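Local coordinates for protein inactive dihydroorotase-like domain (PDB 5NNL) that keeps a dihydroorotase-like fold but is an inactive domain with no activity assigned to it, at residues A[52-55]-A[56-60]; A[140-143]-A[144-148]; A[253-257]-A[258-262]. All coordinates share one frame; numbering follows the deposited sequence.

Contact 1. Residues A[52-55]-A[56-60]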
loop_
_atom_site.group_PDB
_atom_site.type_symbol
_atom_site.label_atom_id
_atom_site.label_comp_id
_atom_site.label_asym_id
_atom_site.label_seq_id
_atom_site.Cartn_x
_atom_site.Cartn_y
_atom_site.Cartn_z
ATOM N N SER A 52 -5.883 -4.357 15.060
ATOM C CA SER A 52 -5.874 -4.973 13.742
ATOM C C SER A 52 -7.233 -5.593 13.465
ATOM O O SER A 52 -7.991 -5.912 14.385
ATOM C CB SER A 52 -4.783 -6.044 13.638
ATOM O OG SER A 52 -5.075 -7.134 14.496
ATOM N N ILE A 53 -7.527 -5.763 12.178
ATOM C CA ILE A 53 -8.653 -6.588 11.748
ATOM C C ILE A 53 -8.188 -8.039 11.836
ATOM O O ILE A 53 -7.477 -8.533 10.960
ATOM C CB ILE A 53 -9.139 -6.221 10.344
ATOM C CG1 ILE A 53 -9.659 -4.778 10.333
ATOM C CG2 ILE A 53 -10.226 -7.201 9.879
ATOM C CD1 ILE A 53 -10.152 -4.296 8.972
ATOM N N SER A 54 -8.585 -8.722 12.915
ATOM C CA SER A 54 -8.157 -10.087 13.189
ATOM C C SER A 54 -9.299 -11.059 13.459
ATOM O O SER A 54 -9.041 -12.264 13.553
ATOM C CB SER A 54 -7.201 -10.110 14.395
ATOM O OG SER A 54 -7.731 -9.364 15.482
ATOM N N ASP A 55 -10.538 -10.589 13.582
ATOM C CA ASP A 55 -11.673 -11.461 13.857
ATOM C C ASP A 55 -12.937 -10.809 13.303
ATOM O O ASP A 55 -12.880 -9.775 12.629
ATOM C CB ASP A 55 -11.771 -11.731 15.362
ATOM C CG ASP A 55 -11.665 -10.462 16.178
ATOM O OD1 ASP A 55 -12.247 -9.442 15.753
ATOM O OD2 ASP A 55 -10.998 -10.483 17.235
ATOM N N VAL A 56 -14.090 -11.417 13.595
ATOM C CA VAL A 56 -15.360 -10.889 13.103
ATOM C C VAL A 56 -15.670 -9.547 13.755
ATOM O O VAL A 56 -16.079 -8.595 13.080
ATOM C CB VAL A 56 -16.485 -11.912 13.346
ATOM C CG1 VAL A 56 -17.841 -11.319 12.996
ATOM C CG2 VAL A 56 -16.232 -13.170 12.529
ATOM N N LYS A 57 -15.493 -9.450 15.073
ATOM C CA LYS A 57 -15.753 -8.191 15.766
ATOM C C LYS A 57 -14.934 -7.054 15.168
ATOM O O LYS A 57 -15.460 -5.961 14.924
ATOM C CB LYS A 57 -15.452 -8.352 17.259
ATOM C CG LYS A 57 -15.245 -7.050 18.039
ATOM C CD LYS A 57 -16.513 -6.216 18.117
ATOM C CE LYS A 57 -16.237 -4.858 18.746
ATOM N NZ LYS A 57 -17.412 -3.944 18.664
ATOM N N SER A 58 -13.643 -7.294 14.928
ATOM C CA SER A 58 -12.768 -6.240 14.422
ATOM C C SER A 58 -13.206 -5.774 13.042
ATOM O O SER A 58 -13.220 -4.571 12.754
ATOM C CB SER A 58 -11.325 -6.738 14.379
ATOM O OG SER A 58 -10.692 -6.570 15.634
ATOM N N LEU A 59 -13.545 -6.717 12.165
ATOM C CA LEU A 59 -14.017 -6.356 10.834
ATOM C C LEU A 59 -15.183 -5.381 10.907
ATOM O O LEU A 59 -15.228 -4.398 10.157
ATOM C CB LEU A 59 -14.423 -7.618 10.075
ATOM C CG LEU A 59 -14.881 -7.438 8.632
ATOM C CD1 LEU A 59 -13.803 -6.811 7.753
ATOM C CD2 LEU A 59 -15.276 -8.781 8.084
ATOM N N LYS A 60 -16.135 -5.629 11.813
ATOM C CA LYS A 60 -17.350 -4.820 11.855
ATOM C C LYS A 60 -17.062 -3.397 12.314
ATOM O O LYS A 60 -17.675 -2.445 11.815
ATOM C CB LYS A 60 -18.391 -5.476 12.763
ATOM C CG LYS A 60 -19.491 -6.192 11.997
ATOM C CD LYS A 60 -20.590 -6.708 12.914
ATOM C CE LYS A 60 -21.966 -6.519 12.286
ATOM N NZ LYS A 60 -22.046 -7.059 10.897
HETATM O O HOH W 1 -9.986 -8.321 17.562
#

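Contact 2. Residues A[140-143]-A[144-148]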
loop_
_atom_site.group_PDB
_atom_site.type_symbol
_atom_site.label_atom_id
_atom_site.label_comp_id
_atom_site.label_asym_id
_atom_site.label_seq_id
_atom_site.Cartn_x
_atom_site.Cartn_y
_atom_site.Cartn_z
ATOM N N ILE A 140 6.993 -18.963 3.306
ATOM C CA ILE A 140 5.688 -18.728 2.702
ATOM C C ILE A 140 5.762 -18.859 1.182
ATOM O O ILE A 140 4.773 -19.227 0.540
ATOM C CB ILE A 140 5.143 -17.360 3.149
ATOM C CG1 ILE A 140 3.657 -17.235 2.802
ATOM C CG2 ILE A 140 5.941 -16.218 2.531
ATOM C CD1 ILE A 140 2.946 -16.150 3.578
ATOM N N LEU A 141 6.926 -18.593 0.583
ATOM C CA LEU A 141 7.089 -18.831 -0.848
ATOM C C LEU A 141 7.048 -20.321 -1.171
ATOM O O LEU A 141 6.561 -20.717 -2.237
ATOM C CB LEU A 141 8.401 -18.219 -1.344
ATOM C CG LEU A 141 8.507 -16.690 -1.394
ATOM C CD1 LEU A 141 9.856 -16.277 -1.969
ATOM C CD2 LEU A 141 7.372 -16.076 -2.203
ATOM N N LEU A 142 7.577 -21.162 -0.279
ATOM C CA LEU A 142 7.469 -22.603 -0.483
ATOM C C LEU A 142 6.010 -23.042 -0.478
ATOM O O LEU A 142 5.581 -23.827 -1.332
ATOM C CB LEU A 142 8.254 -23.348 0.596
ATOM C CG LEU A 142 8.169 -24.876 0.509
ATOM C CD1 LEU A 142 8.794 -25.381 -0.786
ATOM C CD2 LEU A 142 8.825 -25.523 1.714
ATOM N N LEU A 143 5.232 -22.542 0.482
ATOM C CA LEU A 143 3.830 -22.930 0.580
ATOM C C LEU A 143 3.053 -22.494 -0.657
ATOM O O LEU A 143 2.260 -23.266 -1.207
ATOM C CB LEU A 143 3.218 -22.340 1.852
ATOM C CG LEU A 143 3.809 -22.895 3.152
ATOM C CD1 LEU A 143 3.258 -22.176 4.370
ATOM C CD2 LEU A 143 3.556 -24.387 3.273
ATOM N N ALA A 144 3.277 -21.261 -1.119
ATOM C CA ALA A 144 2.614 -20.809 -2.337
ATOM C C ALA A 144 2.936 -21.730 -3.504
ATOM O O ALA A 144 2.059 -22.048 -4.316
ATOM C CB ALA A 144 3.024 -19.373 -2.661
ATOM N N SER A 145 4.192 -22.176 -3.600
ATOM C CA SER A 145 4.577 -23.105 -4.658
ATOM C C SER A 145 3.920 -24.467 -4.469
ATOM O O SER A 145 3.484 -25.093 -5.443
ATOM C CB SER A 145 6.097 -23.258 -4.699
ATOM O OG SER A 145 6.473 -24.213 -5.675
ATOM N N LEU A 146 3.841 -24.946 -3.226
ATOM C CA LEU A 146 3.283 -26.270 -2.979
ATOM C C LEU A 146 1.771 -26.291 -3.158
ATOM O O LEU A 146 1.205 -27.341 -3.468
ATOM C CB LEU A 146 3.657 -26.748 -1.575
ATOM C CG LEU A 146 5.141 -27.061 -1.342
ATOM C CD1 LEU A 146 5.387 -27.451 0.105
ATOM C CD2 LEU A 146 5.627 -28.164 -2.265
ATOM N N HIS A 147 1.100 -25.164 -2.960
ATOM C CA HIS A 147 -0.325 -25.078 -3.241
ATOM C C HIS A 147 -0.610 -24.524 -4.629
ATOM O O HIS A 147 -1.780 -24.362 -4.988
ATOM C CB HIS A 147 -1.020 -24.216 -2.186
ATOM C CG HIS A 147 -0.951 -24.789 -0.805
ATOM N ND1 HIS A 147 -1.938 -25.597 -0.283
ATOM C CD2 HIS A 147 -0.006 -24.679 0.159
ATOM C CE1 HIS A 147 -1.608 -25.954 0.945
ATOM N NE2 HIS A 147 -0.441 -25.410 1.238
ATOM N N ASN A 148 0.431 -24.243 -5.410
ATOM C CA ASN A 148 0.293 -23.692 -6.755
ATOM C C ASN A 148 -0.715 -22.546 -6.784
ATOM O O ASN A 148 -1.673 -22.543 -7.559
ATOM C CB ASN A 148 -0.098 -24.777 -7.754
ATOM C CG ASN A 148 -0.014 -24.294 -9.187
ATOM O OD1 ASN A 148 0.922 -23.592 -9.568
ATOM N ND2 ASN A 148 -1.005 -24.648 -9.980
#

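Contact 3. Residues A[253-257]-A[258-262]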
loop_
_atom_site.group_PDB
_atom_site.type_symbol
_atom_site.label_atom_id
_atom_site.label_comp_id
_atom_site.label_asym_id
_atom_site.label_seq_id
_atom_site.Cartn_x
_atom_site.Cartn_y
_atom_site.Cartn_z
ATOM N N GLY A 253 14.724 11.314 -15.472
ATOM C CA GLY A 253 15.115 10.240 -16.358
ATOM C C GLY A 253 15.388 8.909 -15.695
ATOM O O GLY A 253 15.965 8.026 -16.340
ATOM N N ARG A 254 14.994 8.727 -14.433
ATOM C CA ARG A 254 15.169 7.447 -13.755
ATOM C C ARG A 254 13.981 6.512 -13.931
ATOM O O ARG A 254 14.141 5.294 -13.792
ATOM C CB ARG A 254 15.411 7.664 -12.256
ATOM C CG ARG A 254 16.746 8.319 -11.936
ATOM C CD ARG A 254 17.325 7.826 -10.617
ATOM N NE ARG A 254 16.811 8.564 -9.469
ATOM C CZ ARG A 254 16.955 8.173 -8.205
ATOM N NH1 ARG A 254 17.585 7.041 -7.925
ATOM N NH2 ARG A 254 16.462 8.909 -7.220
ATOM N N LEU A 255 12.801 7.048 -14.228
ATOM C CA LEU A 255 11.603 6.243 -14.417
ATOM C C LEU A 255 10.855 6.752 -15.639
ATOM O O LEU A 255 11.061 7.880 -16.090
ATOM C CB LEU A 255 10.684 6.297 -13.187
ATOM C CG LEU A 255 11.169 5.627 -11.902
ATOM C CD1 LEU A 255 10.163 5.858 -10.790
ATOM C CD2 LEU A 255 11.404 4.133 -12.109
ATOM N N THR A 256 9.979 5.905 -16.171
ATOM C CA THR A 256 9.086 6.288 -17.251
ATOM C C THR A 256 7.663 6.403 -16.725
ATOM O O THR A 256 7.294 5.769 -15.730
ATOM C CB THR A 256 9.124 5.280 -18.405
ATOM O OG1 THR A 256 8.615 4.014 -17.964
ATOM C CG2 THR A 256 10.545 5.115 -18.926
ATOM N N VAL A 257 6.862 7.221 -17.409
ATOM C CA VAL A 257 5.470 7.396 -17.008
ATOM C C VAL A 257 4.748 6.057 -17.003
ATOM O O VAL A 257 3.978 5.756 -16.083
ATOM C CB VAL A 257 4.773 8.415 -17.929
ATOM C CG1 VAL A 257 3.274 8.481 -17.645
ATOM C CG2 VAL A 257 5.397 9.781 -17.748
ATOM N N ASP A 258 4.988 5.227 -18.021
ATOM C CA ASP A 258 4.274 3.957 -18.107
ATOM C C ASP A 258 4.652 3.028 -16.962
ATOM O O ASP A 258 3.795 2.314 -16.429
ATOM C CB ASP A 258 4.544 3.276 -19.445
ATOM C CG ASP A 258 3.675 2.053 -19.650
ATOM O OD1 ASP A 258 2.446 2.215 -19.819
ATOM O OD2 ASP A 258 4.214 0.928 -19.637
ATOM N N TYR A 259 5.930 3.005 -16.577
ATOM C CA TYR A 259 6.321 2.222 -15.410
ATOM C C TYR A 259 5.533 2.661 -14.182
ATOM O O TYR A 259 4.941 1.835 -13.480
ATOM C CB TYR A 259 7.825 2.351 -15.155
ATOM C CG TYR A 259 8.294 1.451 -14.038
ATOM C CD1 TYR A 259 8.219 1.862 -12.714
ATOM C CD2 TYR A 259 8.789 0.183 -14.303
ATOM C CE1 TYR A 259 8.632 1.043 -11.685
ATOM C CE2 TYR A 259 9.209 -0.648 -13.278
ATOM C CZ TYR A 259 9.125 -0.211 -11.968
ATOM O OH TYR A 259 9.534 -1.021 -10.936
ATOM N N VAL A 260 5.512 3.964 -13.916
ATOM C CA VAL A 260 4.758 4.487 -12.783
ATOM C C VAL A 260 3.291 4.087 -12.892
ATOM O O VAL A 260 2.673 3.650 -11.913
ATOM C CB VAL A 260 4.927 6.012 -12.695
ATOM C CG1 VAL A 260 4.063 6.585 -11.599
ATOM C CG2 VAL A 260 6.391 6.358 -12.453
ATOM N N LYS A 261 2.710 4.233 -14.086
ATOM C CA LYS A 261 1.301 3.891 -14.261
ATOM C C LYS A 261 1.056 2.416 -13.970
ATOM O O LYS A 261 0.127 2.063 -13.235
ATOM C CB LYS A 261 0.832 4.238 -15.674
ATOM C CG LYS A 261 -0.673 4.045 -15.866
ATOM C CD LYS A 261 -1.150 4.453 -17.254
ATOM C CE LYS A 261 -0.980 3.332 -18.266
ATOM N NZ LYS A 261 -1.969 2.235 -18.066
ATOM N N THR A 262 1.885 1.535 -14.534
ATOM C CA THR A 262 1.687 0.106 -14.314
ATOM C C THR A 262 1.853 -0.251 -12.842
ATOM O O THR A 262 1.153 -1.130 -12.328
ATOM C CB THR A 262 2.658 -0.713 -15.167
ATOM O OG1 THR A 262 4.001 -0.296 -14.903
ATOM C CG2 THR A 262 2.354 -0.560 -16.651
#

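Contact 1. Residues A[52-55]-A[56-60]
Ile53 and Leu59 meet on the buried side of this helix start, the branch methyl CG2 of Ile53 lying 4.2 Å from CD1 of Leu59. CG2 of Ile53 stands anti to the backbone N, which brings it over the first turn of the helix, where it also approaches CA of Leu59. Both side chains continue inward onto Leu76 of strand 73-79; Ile53 adds Ile78 and Leu19, while Leu59 reaches Val91, Glu94 and Val95. Next to them CB of Ser58 packs 3.8 Å from CA of Ile53, so the serine side chain fills the step from the helix onto the loop backbone. Asp55 is the N-cap of helix 56-64. Its carboxylate is folded back by a chi1 of 48°, between the backbone N and the carbonyl carbon, and OD1 accepts from Ser58 N at 2.7 Å, the N-H arriving nearly along the C-O axis. A second bond closes the turn behind it, from Leu59 N to Asp55 O at 3.2 Å and almost straight (165°). The negative carboxylate thus sits over the first N-H groups of the helix, where the helix dipole would be expected to favour its ionised form. Packing gives way to water on the other side. Water 1 is hydrogen-bonded to OG of Ser58 at 2.7 Å and, less closely, to OG of Ser54 at 3.2 Å, linking loop and helix; its approach to OD2 of Asp55 is doubtfully short. OG of Ser58 also lies 3.0 Å from Ser52 O. Beyond these polar groups the exposed chain of Lys57 leads away from the loop, bending at chi2 after its CB has passed 3.7 Å from OD1 of Asp55.

Contact 2. Residues A[140-143]-A[144-148]
The carbonyl oxygen of Leu143 is approached by two parts of His147. The backbone N-H of His147 bonds to it at 2.8 Å, while CD2 of the imidazole comes up at 3.0 Å, placing Leu143 O at the ring edge and near the ring plane. A chi1 of -64°, with CG beside the backbone N, folds the ring back along the helix to reach this oxygen. The polar end of the ring is engaged elsewhere: NE2 is hydrogen-bonded to OE1 of Glu116, which fixes how the imidazole is turned and may increase its basicity. One residue earlier, Leu146 N bonds to Leu142 O, also at 2.8 Å. The two leucines pair on the exposed flank, their side chains crossing obliquely with CD1 of Leu146 3.8 Å from CG of Leu142. CG of Leu146 additionally rests 3.3 Å from Leu142 O. Two further i to i+4 bonds, Ala144 N to Ile140 O and Ser145 N to Leu141 O, complete the regular turn. Asn148 then leaves the helix with positive phi, in a Schellman motif that ends it. The segment belongs to the beta-alpha-beta unit formed by strand 128-130, helix 134-146 and strand 151-153. Ile140, Leu141 and Ala144 lie on Ile151 of the following strand, whereas Leu143 packs on Val115 and Glu116 of helix 111-121, and the rings of His147 and Phe119, from that same helix, meet with their planes at about 35°.

Contact 3. Residues A[253-257]-A[258-262]
This is a local N-cap contact, in which the loop after helix 242-251 turns into helix 257-271 and its side chains fold onto the first turn. Thr256 caps the helix: a chi1 of 65° swings OG1 in over the helix start, where it accepts from Tyr259 N at 3.2 Å. The carbonyl of the same residue accepts from Val260 N at 3.1 Å, nearly straight (173°), and Lys261 N bonds to Val257 O at 2.8 Å. Beside these bonds Leu255 divides its two methyls. CD2 lies 4.0 Å from CD1 of Tyr259, approaching the ring obliquely, and CD1 lies 4.2 Å from CG2 of Val260, the two side chains crossing at about a right angle. Leu246 and Val250 of helix 242-251 also touch Leu255, joining the two helices, and Tyr259 OH is bonded to Leu210 O, which anchors the far end of the ring. Thr256 thus serves the helix start through side chain and backbone alike, a cap made by a neutral hydroxyl that needs no charge to satisfy the N-H of Tyr259.

How the contacts relate
The three contacts follow one another along the chain and do not touch. Contacts 1 and 3 both cover helix starts capped by the side chain of the residue just before the helix, an aspartate carboxylate in one and a threonine hydroxyl in the other. They lie on opposite sides of the chain's centre, with centres about 37 Å apart. Contact 2 is instead the closing turn of a helix, its centre about 27 Å from that of contact 1 and about 31 Å from that of contact 3. Contacts 1 and 2 come nearest, about 15 Å between nearest atoms. The contact centres lie about 18 to 23 Å from the chain's centre.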